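Local coordinates for cellulosomal scaffoldin adaptor protein B (Acetivibrio cellulolyticus, PDB 3FNK) that serves as a type II cohesin, the dockerin-binding module of an adaptor scaffoldin, and so probably helps assemble the cellulosome, at residues S10-G15 / V31-I36; P83-V88 / L98-T103; V135-S140 / Y164-P169; M143-T148 / G157-S162. All blocks are in the same frame, centred on the assembly; numbering follows the deposited sequence.

Interaction 1 (S10-G15 / V31-I36); sequences SYITMG and VKINKI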
loop_
_atom_site.group_PDB
_atom_site.type_symbol
_atom_site.label_atom_id
_atom_site.label_comp_id
_atom_site.label_asym_id
_atom_site.label_seq_id
_atom_site.Cartn_x
_atom_site.Cartn_y
_atom_site.Cartn_z
ATOM N N SER A 10 10.473 -4.272 -12.218
ATOM C CA SER A 10 10.133 -4.365 -10.793
ATOM C C SER A 10 9.404 -3.105 -10.378
ATOM O O SER A 10 9.831 -1.989 -10.716
ATOM C CB SER A 10 11.399 -4.531 -9.961
ATOM O OG SER A 10 12.013 -5.745 -10.312
ATOM N N TYR A 11 8.300 -3.262 -9.649
ATOM C CA TYR A 11 7.613 -2.070 -9.138
ATOM C C TYR A 11 6.809 -2.323 -7.866
ATOM O O TYR A 11 6.648 -3.463 -7.412
ATOM C CB TYR A 11 6.670 -1.509 -10.192
ATOM C CG TYR A 11 5.630 -2.478 -10.646
ATOM C CD1 TYR A 11 4.486 -2.691 -9.897
ATOM C CD2 TYR A 11 5.754 -3.150 -11.871
ATOM C CE1 TYR A 11 3.511 -3.579 -10.332
ATOM C CE2 TYR A 11 4.785 -4.033 -12.317
ATOM C CZ TYR A 11 3.664 -4.240 -11.538
ATOM O OH TYR A 11 2.677 -5.122 -11.946
ATOM N N ILE A 12 6.322 -1.227 -7.324
ATOM C CA ILE A 12 5.236 -1.231 -6.379
ATOM C C ILE A 12 4.167 -0.305 -6.902
ATOM O O ILE A 12 4.453 0.796 -7.392
ATOM C CB ILE A 12 5.698 -0.832 -4.922
ATOM C CG1 ILE A 12 4.509 -0.900 -3.946
ATOM C CG2 ILE A 12 6.415 0.511 -4.909
ATOM C CD1 ILE A 12 4.909 -0.755 -2.420
ATOM N N THR A 13 2.919 -0.732 -6.797
ATOM C CA THR A 13 1.878 0.153 -7.235
ATOM C C THR A 13 0.621 0.054 -6.365
ATOM O O THR A 13 0.553 -0.768 -5.437
ATOM C CB THR A 13 1.563 -0.100 -8.754
ATOM O OG1 THR A 13 0.939 1.069 -9.308
ATOM C CG2 THR A 13 0.682 -1.286 -8.918
ATOM N N MET A 14 -0.350 0.921 -6.664
ATOM C CA MET A 14 -1.741 0.778 -6.179
ATOM C C MET A 14 -2.706 0.560 -7.355
ATOM O O MET A 14 -2.687 1.358 -8.297
ATOM C CB MET A 14 -2.130 2.043 -5.411
ATOM C CG MET A 14 -3.372 1.903 -4.553
ATOM S SD MET A 14 -3.723 3.474 -3.762
ATOM C CE MET A 14 -2.226 3.701 -2.784
ATOM N N GLY A 15 -3.532 -0.490 -7.303
ATOM C CA GLY A 15 -4.654 -0.666 -8.251
ATOM C C GLY A 15 -6.035 -0.470 -7.599
ATOM O O GLY A 15 -6.202 -0.774 -6.402
ATOM N N VAL A 31 -2.381 -2.219 -2.621
ATOM C CA VAL A 31 -0.944 -1.967 -2.758
ATOM C C VAL A 31 -0.400 -3.334 -3.143
ATOM O O VAL A 31 -0.749 -4.328 -2.523
ATOM C CB VAL A 31 -0.295 -1.449 -1.427
ATOM C CG1 VAL A 31 1.242 -1.336 -1.551
ATOM C CG2 VAL A 31 -0.885 -0.110 -1.013
ATOM N N LYS A 32 0.448 -3.382 -4.172
ATOM C CA LYS A 32 0.932 -4.639 -4.710
ATOM C C LYS A 32 2.298 -4.453 -5.390
ATOM O O LYS A 32 2.654 -3.347 -5.823
ATOM C CB LYS A 32 -0.090 -5.186 -5.711
ATOM C CG LYS A 32 -0.383 -4.206 -6.873
ATOM C CD LYS A 32 -1.597 -4.738 -7.651
ATOM C CE LYS A 32 -2.026 -3.818 -8.769
ATOM N NZ LYS A 32 -3.132 -4.552 -9.503
ATOM N N ILE A 33 3.056 -5.532 -5.489
ATOM C CA ILE A 33 4.416 -5.424 -5.957
ATOM C C ILE A 33 4.671 -6.450 -7.037
ATOM O O ILE A 33 3.954 -7.440 -7.166
ATOM C CB ILE A 33 5.466 -5.631 -4.848
ATOM C CG1 ILE A 33 5.195 -6.926 -4.047
ATOM C CG2 ILE A 33 5.513 -4.440 -3.936
ATOM C CD1 ILE A 33 6.473 -7.472 -3.239
ATOM N N ASN A 34 5.730 -6.183 -7.796
ATOM C CA ASN A 34 6.137 -7.034 -8.879
ATOM C C ASN A 34 7.630 -7.154 -8.842
ATOM O O ASN A 34 8.360 -6.143 -8.893
ATOM C CB ASN A 34 5.657 -6.476 -10.244
ATOM C CG ASN A 34 5.915 -7.455 -11.393
ATOM O OD1 ASN A 34 5.477 -8.600 -11.340
ATOM N ND2 ASN A 34 6.703 -7.031 -12.385
ATOM N N LYS A 35 8.062 -8.404 -8.716
ATOM C CA LYS A 35 9.461 -8.817 -8.798
ATOM C C LYS A 35 10.425 -8.036 -7.898
ATOM O O LYS A 35 11.438 -7.477 -8.350
ATOM C CB LYS A 35 9.931 -8.861 -10.254
ATOM C CG LYS A 35 9.218 -9.926 -11.060
ATOM C CD LYS A 35 10.040 -10.309 -12.310
ATOM C CE LYS A 35 9.906 -9.281 -13.363
ATOM N NZ LYS A 35 10.666 -9.574 -14.657
ATOM N N ILE A 36 10.098 -8.023 -6.609
ATOM C CA ILE A 36 10.968 -7.430 -5.612
ATOM C C ILE A 36 11.778 -8.573 -4.997
ATOM O O ILE A 36 11.217 -9.472 -4.359
ATOM C CB ILE A 36 10.164 -6.642 -4.539
ATOM C CG1 ILE A 36 9.241 -5.587 -5.187
ATOM C CG2 ILE A 36 11.113 -5.988 -3.498
ATOM C CD1 ILE A 36 9.915 -4.471 -6.007
#

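Interaction 2 (P83-V88 / L98-T103); sequences PIVQGV and LSRSYT. With EDO (1,2-ethanediol), chain D.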
loop_
_atom_site.group_PDB
_atom_site.type_symbol
_atom_site.label_atom_id
_atom_site.label_comp_id
_atom_site.label_asym_id
_atom_site.label_seq_id
_atom_site.Cartn_x
_atom_site.Cartn_y
_atom_site.Cartn_z
ATOM N N PRO A 83 4.836 -12.161 11.040
ATOM C CA PRO A 83 4.495 -10.815 10.530
ATOM C C PRO A 83 3.984 -9.852 11.630
ATOM O O PRO A 83 3.281 -10.264 12.561
ATOM C CB PRO A 83 3.382 -11.091 9.509
ATOM C CG PRO A 83 2.746 -12.374 9.991
ATOM C CD PRO A 83 3.914 -13.190 10.555
ATOM N N ILE A 84 4.411 -8.605 11.551
ATOM C CA ILE A 84 3.870 -7.591 12.416
ATOM C C ILE A 84 3.351 -6.468 11.493
ATOM O O ILE A 84 3.963 -6.179 10.446
ATOM C CB ILE A 84 4.943 -7.194 13.485
ATOM C CG1 ILE A 84 4.369 -6.284 14.560
ATOM C CG2 ILE A 84 6.198 -6.602 12.849
ATOM C CD1 ILE A 84 5.415 -5.913 15.620
ATOM N N VAL A 85 2.205 -5.883 11.844
ATOM C CA VAL A 85 1.592 -4.848 11.001
ATOM C C VAL A 85 1.195 -3.672 11.884
ATOM O O VAL A 85 0.761 -3.894 13.032
ATOM C CB VAL A 85 0.364 -5.428 10.263
ATOM C CG1 VAL A 85 -0.729 -5.932 11.247
ATOM C CG2 VAL A 85 -0.204 -4.466 9.223
ATOM N N GLN A 86 1.345 -2.443 11.372
ATOM C CA GLN A 86 0.955 -1.225 12.107
ATOM C C GLN A 86 0.484 -0.124 11.143
ATOM O O GLN A 86 1.036 0.000 10.042
ATOM C CB GLN A 86 2.121 -0.682 12.953
ATOM C CG GLN A 86 1.704 0.359 14.027
ATOM C CD GLN A 86 2.882 0.991 14.779
ATOM O OE1 GLN A 86 4.055 0.638 14.582
ATOM N NE2 GLN A 86 2.564 1.925 15.652
ATOM N N GLY A 87 -0.502 0.673 11.576
ATOM C CA GLY A 87 -0.931 1.892 10.850
ATOM C C GLY A 87 -0.789 3.115 11.726
ATOM O O GLY A 87 -1.244 3.083 12.864
ATOM N N VAL A 88 -0.091 4.145 11.233
ATOM C CA VAL A 88 0.055 5.424 11.906
ATOM C C VAL A 88 -0.331 6.572 10.938
ATOM O O VAL A 88 0.490 7.042 10.133
ATOM C CB VAL A 88 1.477 5.659 12.495
ATOM C CG1 VAL A 88 1.502 6.954 13.275
ATOM C CG2 VAL A 88 1.880 4.526 13.425
ATOM N N LEU A 98 1.436 2.905 6.574
ATOM C CA LEU A 98 1.201 1.509 6.845
ATOM C C LEU A 98 2.513 0.750 6.708
ATOM O O LEU A 98 3.293 0.980 5.758
ATOM C CB LEU A 98 0.280 0.911 5.784
ATOM C CG LEU A 98 -0.892 1.710 5.209
ATOM C CD1 LEU A 98 -1.439 0.996 3.990
ATOM C CD2 LEU A 98 -1.980 1.811 6.261
ATOM N N SER A 99 2.727 -0.188 7.621
ATOM C CA SER A 99 3.901 -1.050 7.598
ATOM C C SER A 99 3.519 -2.441 7.978
ATOM O O SER A 99 2.769 -2.653 8.926
ATOM C CB SER A 99 4.955 -0.594 8.585
ATOM O OG SER A 99 5.311 0.729 8.377
ATOM N N ARG A 100 4.073 -3.390 7.243
ATOM C CA ARG A 100 4.000 -4.776 7.585
ATOM C C ARG A 100 5.308 -5.456 7.198
ATOM O O ARG A 100 5.764 -5.310 6.035
ATOM C CB ARG A 100 2.804 -5.411 6.869
ATOM C CG ARG A 100 2.541 -6.827 7.294
ATOM C CD ARG A 100 1.261 -7.425 6.691
ATOM N NE ARG A 100 1.096 -8.810 7.149
ATOM C CZ ARG A 100 0.159 -9.244 8.010
ATOM N NH1 ARG A 100 -0.729 -8.395 8.542
ATOM N NH2 ARG A 100 0.096 -10.547 8.329
ATOM N N SER A 101 5.892 -6.218 8.136
ATOM C CA SER A 101 7.137 -6.965 7.898
ATOM C C SER A 101 7.118 -8.358 8.555
ATOM O O SER A 101 6.491 -8.540 9.571
ATOM C CB SER A 101 8.357 -6.251 8.503
ATOM O OG SER A 101 8.913 -5.266 7.654
ATOM N N TYR A 102 7.831 -9.317 7.969
ATOM C CA TYR A 102 8.235 -10.518 8.682
ATOM C C TYR A 102 9.346 -10.183 9.668
ATOM O O TYR A 102 10.201 -9.332 9.379
ATOM C CB TYR A 102 8.739 -11.542 7.679
ATOM C CG TYR A 102 7.636 -12.235 6.887
ATOM C CD1 TYR A 102 7.823 -12.583 5.541
ATOM C CD2 TYR A 102 6.416 -12.534 7.476
ATOM C CE1 TYR A 102 6.830 -13.232 4.815
ATOM C CE2 TYR A 102 5.401 -13.165 6.753
ATOM C CZ TYR A 102 5.625 -13.548 5.427
ATOM O OH TYR A 102 4.613 -14.171 4.712
ATOM N N THR A 103 9.367 -10.873 10.810
ATOM C CA THR A 103 10.408 -10.667 11.817
ATOM C C THR A 103 11.324 -11.889 11.989
ATOM O O THR A 103 12.504 -11.734 12.360
ATOM C CB THR A 103 9.793 -10.315 13.212
ATOM O OG1 THR A 103 8.787 -11.270 13.546
ATOM C CG2 THR A 103 9.181 -8.923 13.195
HETATM C C1 EDO D . 3.793 2.336 10.769
HETATM O O1 EDO D . 3.621 2.658 9.381
HETATM C C2 EDO D . 4.503 3.492 11.429
HETATM O O2 EDO D . 5.901 3.380 11.203
#

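Interaction 3 (V135-S140 / Y164-P169); sequences VVFEDS and YFVIQP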
loop_
_atom_site.group_PDB
_atom_site.type_symbol
_atom_site.label_atom_id
_atom_site.label_comp_id
_atom_site.label_asym_id
_atom_site.label_seq_id
_atom_site.Cartn_x
_atom_site.Cartn_y
_atom_site.Cartn_z
ATOM N N VAL A 135 -5.001 9.785 -5.576
ATOM C CA VAL A 135 -4.272 9.252 -4.434
ATOM C C VAL A 135 -2.829 9.014 -4.891
ATOM O O VAL A 135 -2.618 8.477 -5.978
ATOM C CB VAL A 135 -4.941 7.944 -3.988
ATOM C CG1 VAL A 135 -4.127 7.223 -2.916
ATOM C CG2 VAL A 135 -6.356 8.250 -3.489
ATOM N N VAL A 136 -1.849 9.430 -4.082
ATOM C CA VAL A 136 -0.444 9.210 -4.410
ATOM C C VAL A 136 0.372 8.552 -3.265
ATOM O O VAL A 136 0.013 8.690 -2.072
ATOM C CB VAL A 136 0.258 10.505 -4.899
ATOM C CG1 VAL A 136 -0.402 11.035 -6.227
ATOM C CG2 VAL A 136 0.274 11.588 -3.825
ATOM N N PHE A 137 1.425 7.818 -3.653
ATOM C CA PHE A 137 2.524 7.491 -2.752
ATOM C C PHE A 137 3.339 8.750 -2.699
ATOM O O PHE A 137 3.662 9.333 -3.733
ATOM C CB PHE A 137 3.407 6.333 -3.255
ATOM C CG PHE A 137 2.680 5.008 -3.358
ATOM C CD1 PHE A 137 2.269 4.536 -4.590
ATOM C CD2 PHE A 137 2.347 4.271 -2.199
ATOM C CE1 PHE A 137 1.569 3.305 -4.701
ATOM C CE2 PHE A 137 1.650 3.061 -2.274
ATOM C CZ PHE A 137 1.262 2.572 -3.551
ATOM N N GLU A 138 3.705 9.172 -1.504
ATOM C CA GLU A 138 4.356 10.437 -1.387
ATOM C C GLU A 138 5.284 10.449 -0.198
ATOM O O GLU A 138 4.931 9.983 0.873
ATOM C CB GLU A 138 3.254 11.487 -1.222
ATOM C CG GLU A 138 3.726 12.814 -0.803
ATOM C CD GLU A 138 2.590 13.783 -0.714
ATOM O OE1 GLU A 138 1.960 14.051 -1.767
ATOM O OE2 GLU A 138 2.312 14.254 0.418
ATOM N N ASP A 139 6.477 10.985 -0.392
ATOM C CA ASP A 139 7.398 11.036 0.726
ATOM C C ASP A 139 6.872 11.840 1.893
ATOM O O ASP A 139 5.966 12.695 1.764
ATOM C CB ASP A 139 8.817 11.446 0.336
ATOM C CG ASP A 139 9.805 10.332 0.577
ATOM O OD1 ASP A 139 9.348 9.264 1.017
ATOM O OD2 ASP A 139 11.011 10.515 0.344
ATOM N N SER A 140 7.388 11.483 3.063
ATOM C CA SER A 140 7.019 12.075 4.333
ATOM C C SER A 140 8.274 12.594 5.012
ATOM O O SER A 140 9.372 12.066 4.767
ATOM C CB SER A 140 6.365 11.008 5.215
ATOM O OG SER A 140 6.559 11.291 6.586
ATOM N N TYR A 164 13.580 -0.403 -8.411
ATOM C CA TYR A 164 12.167 -0.591 -8.706
ATOM C C TYR A 164 11.486 0.758 -8.952
ATOM O O TYR A 164 11.977 1.775 -8.489
ATOM C CB TYR A 164 11.442 -1.403 -7.607
ATOM C CG TYR A 164 11.334 -0.677 -6.252
ATOM C CD1 TYR A 164 10.223 0.137 -5.965
ATOM C CD2 TYR A 164 12.356 -0.774 -5.290
ATOM C CE1 TYR A 164 10.119 0.815 -4.735
ATOM C CE2 TYR A 164 12.257 -0.098 -4.038
ATOM C CZ TYR A 164 11.140 0.687 -3.782
ATOM O OH TYR A 164 11.000 1.357 -2.580
ATOM N N PHE A 165 10.340 0.718 -9.623
ATOM C CA PHE A 165 9.520 1.885 -9.923
ATOM C C PHE A 165 8.362 1.993 -8.963
ATOM O O PHE A 165 7.809 0.990 -8.558
ATOM C CB PHE A 165 8.955 1.773 -11.355
ATOM C CG PHE A 165 10.033 1.828 -12.423
ATOM C CD1 PHE A 165 10.653 0.657 -12.860
ATOM C CD2 PHE A 165 10.437 3.063 -12.968
ATOM C CE1 PHE A 165 11.680 0.707 -13.845
ATOM C CE2 PHE A 165 11.461 3.138 -13.946
ATOM C CZ PHE A 165 12.068 1.949 -14.397
ATOM N N VAL A 166 7.993 3.211 -8.606
ATOM C CA VAL A 166 6.746 3.459 -7.855
ATOM C C VAL A 166 5.726 3.962 -8.877
ATOM O O VAL A 166 5.906 5.048 -9.394
ATOM C CB VAL A 166 6.995 4.529 -6.749
ATOM C CG1 VAL A 166 5.707 4.966 -6.098
ATOM C CG2 VAL A 166 8.032 3.995 -5.683
ATOM N N ILE A 167 4.701 3.174 -9.200
ATOM C CA ILE A 167 3.774 3.539 -10.262
ATOM C C ILE A 167 2.532 4.107 -9.584
ATOM O O ILE A 167 1.838 3.388 -8.894
ATOM C CB ILE A 167 3.411 2.334 -11.163
ATOM C CG1 ILE A 167 4.685 1.756 -11.809
ATOM C CG2 ILE A 167 2.364 2.731 -12.242
ATOM C CD1 ILE A 167 4.536 0.372 -12.527
ATOM N N GLN A 168 2.317 5.410 -9.725
ATOM C CA GLN A 168 1.169 6.103 -9.104
ATOM C C GLN A 168 -0.142 5.612 -9.713
ATOM O O GLN A 168 -0.183 5.295 -10.895
ATOM C CB GLN A 168 1.331 7.616 -9.223
ATOM C CG GLN A 168 2.662 8.148 -8.693
ATOM C CD GLN A 168 2.721 8.195 -7.183
ATOM O OE1 GLN A 168 1.827 7.711 -6.499
ATOM N NE2 GLN A 168 3.788 8.773 -6.654
ATOM N N PRO A 169 -1.209 5.496 -8.908
ATOM C CA PRO A 169 -2.396 4.749 -9.360
ATOM C C PRO A 169 -3.295 5.387 -10.417
ATOM O O PRO A 169 -4.065 4.664 -11.063
ATOM C CB PRO A 169 -3.210 4.571 -8.073
ATOM C CG PRO A 169 -2.749 5.663 -7.192
ATOM C CD PRO A 169 -1.304 5.858 -7.484
#

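Interaction 4 (M143-T148 / G157-S162); sequences MPNGIT and GNRIQS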
loop_
_atom_site.group_PDB
_atom_site.type_symbol
_atom_site.label_atom_id
_atom_site.label_comp_id
_atom_site.label_asym_id
_atom_site.label_seq_id
_atom_site.Cartn_x
_atom_site.Cartn_y
_atom_site.Cartn_z
ATOM N N MET A 143 9.935 9.691 6.444
ATOM C CA MET A 143 10.626 8.688 5.605
ATOM C C MET A 143 11.875 9.278 4.860
ATOM O O MET A 143 11.910 9.324 3.630
ATOM C CB MET A 143 9.625 7.979 4.643
ATOM C CG MET A 143 8.576 7.038 5.329
ATOM S SD MET A 143 7.228 6.280 4.314
ATOM C CE MET A 143 8.120 4.966 3.469
ATOM N N PRO A 144 12.916 9.711 5.613
ATOM C CA PRO A 144 14.112 10.333 5.000
ATOM C C PRO A 144 14.622 9.502 3.843
ATOM O O PRO A 144 15.084 10.051 2.816
ATOM C CB PRO A 144 15.160 10.292 6.117
ATOM C CG PRO A 144 14.369 10.233 7.384
ATOM C CD PRO A 144 13.109 9.471 7.060
ATOM N N ASN A 145 14.516 8.186 4.005
ATOM C CA ASN A 145 14.923 7.261 2.959
ATOM C C ASN A 145 13.794 6.819 2.018
ATOM O O ASN A 145 14.032 5.967 1.159
ATOM C CB ASN A 145 15.606 6.035 3.581
ATOM C CG ASN A 145 16.835 6.406 4.412
ATOM O OD1 ASN A 145 17.718 7.157 3.971
ATOM N ND2 ASN A 145 16.890 5.869 5.624
ATOM N N GLY A 146 12.586 7.359 2.169
ATOM C CA GLY A 146 11.444 6.914 1.325
ATOM C C GLY A 146 11.690 7.101 -0.177
ATOM O O GLY A 146 12.081 8.163 -0.579
ATOM N N ILE A 147 11.490 6.068 -0.994
ATOM C CA ILE A 147 11.541 6.233 -2.438
ATOM C C ILE A 147 10.127 6.548 -2.861
ATOM O O ILE A 147 9.255 5.639 -2.927
ATOM C CB ILE A 147 12.070 4.943 -3.159
ATOM C CG1 ILE A 147 13.531 4.697 -2.764
ATOM C CG2 ILE A 147 11.847 5.038 -4.722
ATOM C CD1 ILE A 147 14.123 3.315 -3.180
ATOM N N THR A 148 9.863 7.836 -3.104
ATOM C CA THR A 148 8.497 8.268 -3.441
ATOM C C THR A 148 7.453 7.651 -2.475
ATOM O O THR A 148 6.477 7.037 -2.886
ATOM C CB THR A 148 8.149 7.960 -4.926
ATOM O OG1 THR A 148 9.222 8.405 -5.766
ATOM C CG2 THR A 148 6.860 8.658 -5.330
ATOM N N GLY A 157 17.070 -8.175 6.181
ATOM C CA GLY A 157 16.741 -6.932 6.916
ATOM C C GLY A 157 17.386 -5.719 6.259
ATOM O O GLY A 157 17.632 -4.694 6.920
ATOM N N ASN A 158 17.699 -5.834 4.962
ATOM C CA ASN A 158 18.262 -4.703 4.209
ATOM C C ASN A 158 17.196 -3.933 3.433
ATOM O O ASN A 158 16.285 -4.522 2.841
ATOM C CB ASN A 158 19.373 -5.134 3.226
ATOM C CG ASN A 158 20.428 -6.053 3.874
ATOM O OD1 ASN A 158 20.511 -6.196 5.098
ATOM N ND2 ASN A 158 21.221 -6.681 3.041
ATOM N N ARG A 159 17.325 -2.616 3.447
ATOM C CA ARG A 159 16.475 -1.750 2.641
ATOM C C ARG A 159 16.815 -1.935 1.150
ATOM O O ARG A 159 17.982 -2.039 0.773
ATOM C CB ARG A 159 16.682 -0.289 3.081
ATOM C CG ARG A 159 15.566 0.680 2.643
ATOM C CD ARG A 159 15.664 2.014 3.471
ATOM N NE ARG A 159 16.974 2.631 3.252
ATOM C CZ ARG A 159 17.375 3.172 2.093
ATOM N NH1 ARG A 159 16.564 3.219 1.035
ATOM N NH2 ARG A 159 18.594 3.694 1.994
ATOM N N ILE A 160 15.796 -2.063 0.306
ATOM C CA ILE A 160 16.041 -2.138 -1.130
ATOM C C ILE A 160 16.206 -0.683 -1.612
ATOM O O ILE A 160 15.243 0.094 -1.612
ATOM C CB ILE A 160 14.932 -2.920 -1.826
ATOM C CG1 ILE A 160 14.958 -4.383 -1.342
ATOM C CG2 ILE A 160 15.028 -2.820 -3.365
ATOM C CD1 ILE A 160 13.721 -5.111 -1.631
ATOM N N GLN A 161 17.437 -0.313 -1.967
ATOM C CA GLN A 161 17.787 1.098 -2.113
ATOM C C GLN A 161 17.517 1.661 -3.514
ATOM O O GLN A 161 17.511 2.886 -3.694
ATOM C CB GLN A 161 19.240 1.364 -1.709
ATOM C CG GLN A 161 19.547 1.171 -0.203
ATOM C CD GLN A 161 21.008 1.485 0.121
ATOM O OE1 GLN A 161 21.628 2.365 -0.499
ATOM N NE2 GLN A 161 21.556 0.781 1.100
ATOM N N SER A 162 17.259 0.786 -4.482
ATOM C CA SER A 162 16.978 1.195 -5.868
ATOM C C SER A 162 16.533 -0.020 -6.671
ATOM O O SER A 162 16.424 -1.132 -6.150
ATOM C CB SER A 162 18.250 1.750 -6.515
ATOM O OG SER A 162 19.129 0.676 -6.769
HETATM O O HOH W 1 13.670 3.411 1.017
#

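Interaction 1 (S10-G15 / V31-I36)
Ile-12 and Ile-33 face each other in a beta hairpin, strands 11-16 and 26-34 running antiparallel in one sheet of the cohesin beta sandwich, and the two faces of this ladder illustrate how unevenly a hairpin can be packed. On the buried face, CG1 of Ile-12 meets CG2 of Ile-33 at 3.7 Å. The chain of Ile-12, with CG1 trans to the backbone N (chi1 -178°), carries CD1 on to CG1 of Val-31 at 3.8 Å. Val-44 and Leu-152 of the opposing sheet cover Ile-12, and Ile-46 lies against Met-14, so this side belongs to the hydrophobic core. The face bearing Tyr-11, Thr-13, Lys-32 and Asn-34 is more open toward solvent at its lysine and asparagine. There Lys-32 lies alongside Thr-13, its CG and CE touching the methyl CG2, while OG1 of Thr-13 is bonded to the carbonyl of Ile-167 in the adjoining strand. Reciprocal backbone bonds couple Tyr-11 with Asn-34 and Thr-13 with Lys-32. At the open end of the hairpin, away from its connecting loop, OG of Ser-10 donates to O of Lys-35 over 2.7 Å, tilted out of the carbonyl plane. ND2 of Asn-34 turns back to the carbonyl of Ala-9, and its CB stands over one face of the Tyr-11 ring in a CH-pi contact, 3.4 Å from the centroid.

Interaction 2 (P83-V88 / L98-T103)
With CG trans to the backbone N (chi1 -173°) and the rest of its chain straight as far as NE, Arg-100 rises from the sheet face it shares with Pro-83 and Val-85 and lays its guanidinium against both. The branches divide the work: NH2 approaches CB of Pro-83 at 3.5 Å, and NH1 approaches CB of Val-85 at 3.6 Å. Val-85 has CG1 between its backbone N and carbonyl carbon (chi1 61°), which sets that methyl near NH1 and directs CG2 toward CB of Arg-100. Proline and arginine run side by side, whereas valine meets the arginine obliquely. Farther along, the Tyr-102 ring has N of Pro-83 at its edge, and its CD2 lies 3.9 Å from CB of Pro-83. The framework is an antiparallel beta hairpin of strands 83-87 and 95-102, an example of a regular ladder at the margin of a sheet: reciprocal backbone bonds link Ile-84 with Ser-101 and Gln-86 with Ser-99. Strand 95-102 is paired on its other side with strand 39-47. On the face bearing Ser-99, its OG lies 2.8 Å from O1 of an ethanediol, probably left by crystallisation, a bond that is not settled; the diol is bonded to OD1 of Asn-97. The polar ends are served beyond the hairpin: NE of Arg-100 bonds to the carbonyl of Leu-76, and the hydroxyl of Tyr-102 to Glu-115 and Ser-78. Across the hairpin the guanidinium therefore meets carbon rather than an anion, and the bond to Leu-76 helps fix its orientation while tying the hairpin to the preceding loop.

Interaction 3 (V135-S140 / Y164-P169)
OE1 of Gln-168 accepts the backbone N-H of Phe-137 over 2.9 Å, and the same amide returns a bond from NE2 to the carbonyl O of Phe-137 over 3.0 Å. The pair closes a seam of the cohesin beta sandwich, between short strand 136-137 of one sheet and the end of strand 165-167 of the other. It exemplifies a general device in which a side-chain amide addresses the N-H and C=O of one residue much as a neighbouring strand might. Both bonds lie in the acceptor's carbonyl plane on a lone pair, and Phe-137 O lies close to the amide plane of the glutamine. Two bonds at opposite ends of the amide restrain its rotation. A bend at chi2 (-76°) brings the group back to the phenylalanine, whose ring plane stands 32° from that of the amide. CD1 of this ring also meets CG1 of Val-166 at 3.8 Å, the valine directing its side chain toward 135-140. Met-14 and Thr-150 pack on Phe-137 as well, so this side chain touches strands of both sheets. Val-136 and Glu-138 are bonded through their backbones to Lys-47 and Asn-45 of strand 39-47, and strand 165-167 runs parallel to strand 11-16. At the other end of the seam, the Pro-169 ring leans on the main chain of Val-135, with CG 3.1 Å from the carbonyl O.

Interaction 4 (M143-T148 / G157-S162)
Asn-145 meets Arg-159 early in segment 143-148, from within a type I beta turn that runs from Met-143 to Gly-146. Its side chain, with CG trans to the carbonyl carbon (chi1 -59°), extends toward the arginine. CB sits 3.6 Å above the guanidinium plane, over its centre, and the amide and guanidinium planes are only 11° apart, a stacked pair. A bend at chi3 turns the arginine head to present this face. No direct hydrogen bond joins the two segments here; instead a water donates to O of Asn-145 at 2.6 Å and accepts from NH1 of Arg-159 at 2.9 Å. One step past Gly-146, Ile-147 also points across: its CD1 rests 3.5 Å from O of Gln-161 and 3.8 Å from O of Ile-160, a methyl against main chain. The same isoleucine packs on Tyr-164 and Val-166, and its own carbonyl is bonded to OG1 of Thr-150. The contact is small and lies at the surface, a case of apolar, stacked and water-mediated touches substituting for a ladder. This is loop-to-loop packing at the periphery of the cohesin beta sandwich, between the two loops that flank strand 150-154.

Overall arrangement
The four contacts sample both sheets of one cohesin module. Interactions 1 and 2 are separate hairpins, in that order along the chain, one in each sheet, with centres about 17 Å apart and no touch. Interaction 3 joins the sheets: strand 165-167 runs beside strand 11-16 of interaction 1, while strand 136-137 pairs with strand 39-47, which also borders the hairpin of interaction 2; the centres of interactions 1 and 3 are about 10 Å apart. Both segments of interaction 4 fall between those of interaction 3 in sequence and touch it; Ile-160 also packs on Ile-36 of interaction 1. Hairpins thus come first, and the later segments close the sandwich that forms this dockerin-binding module.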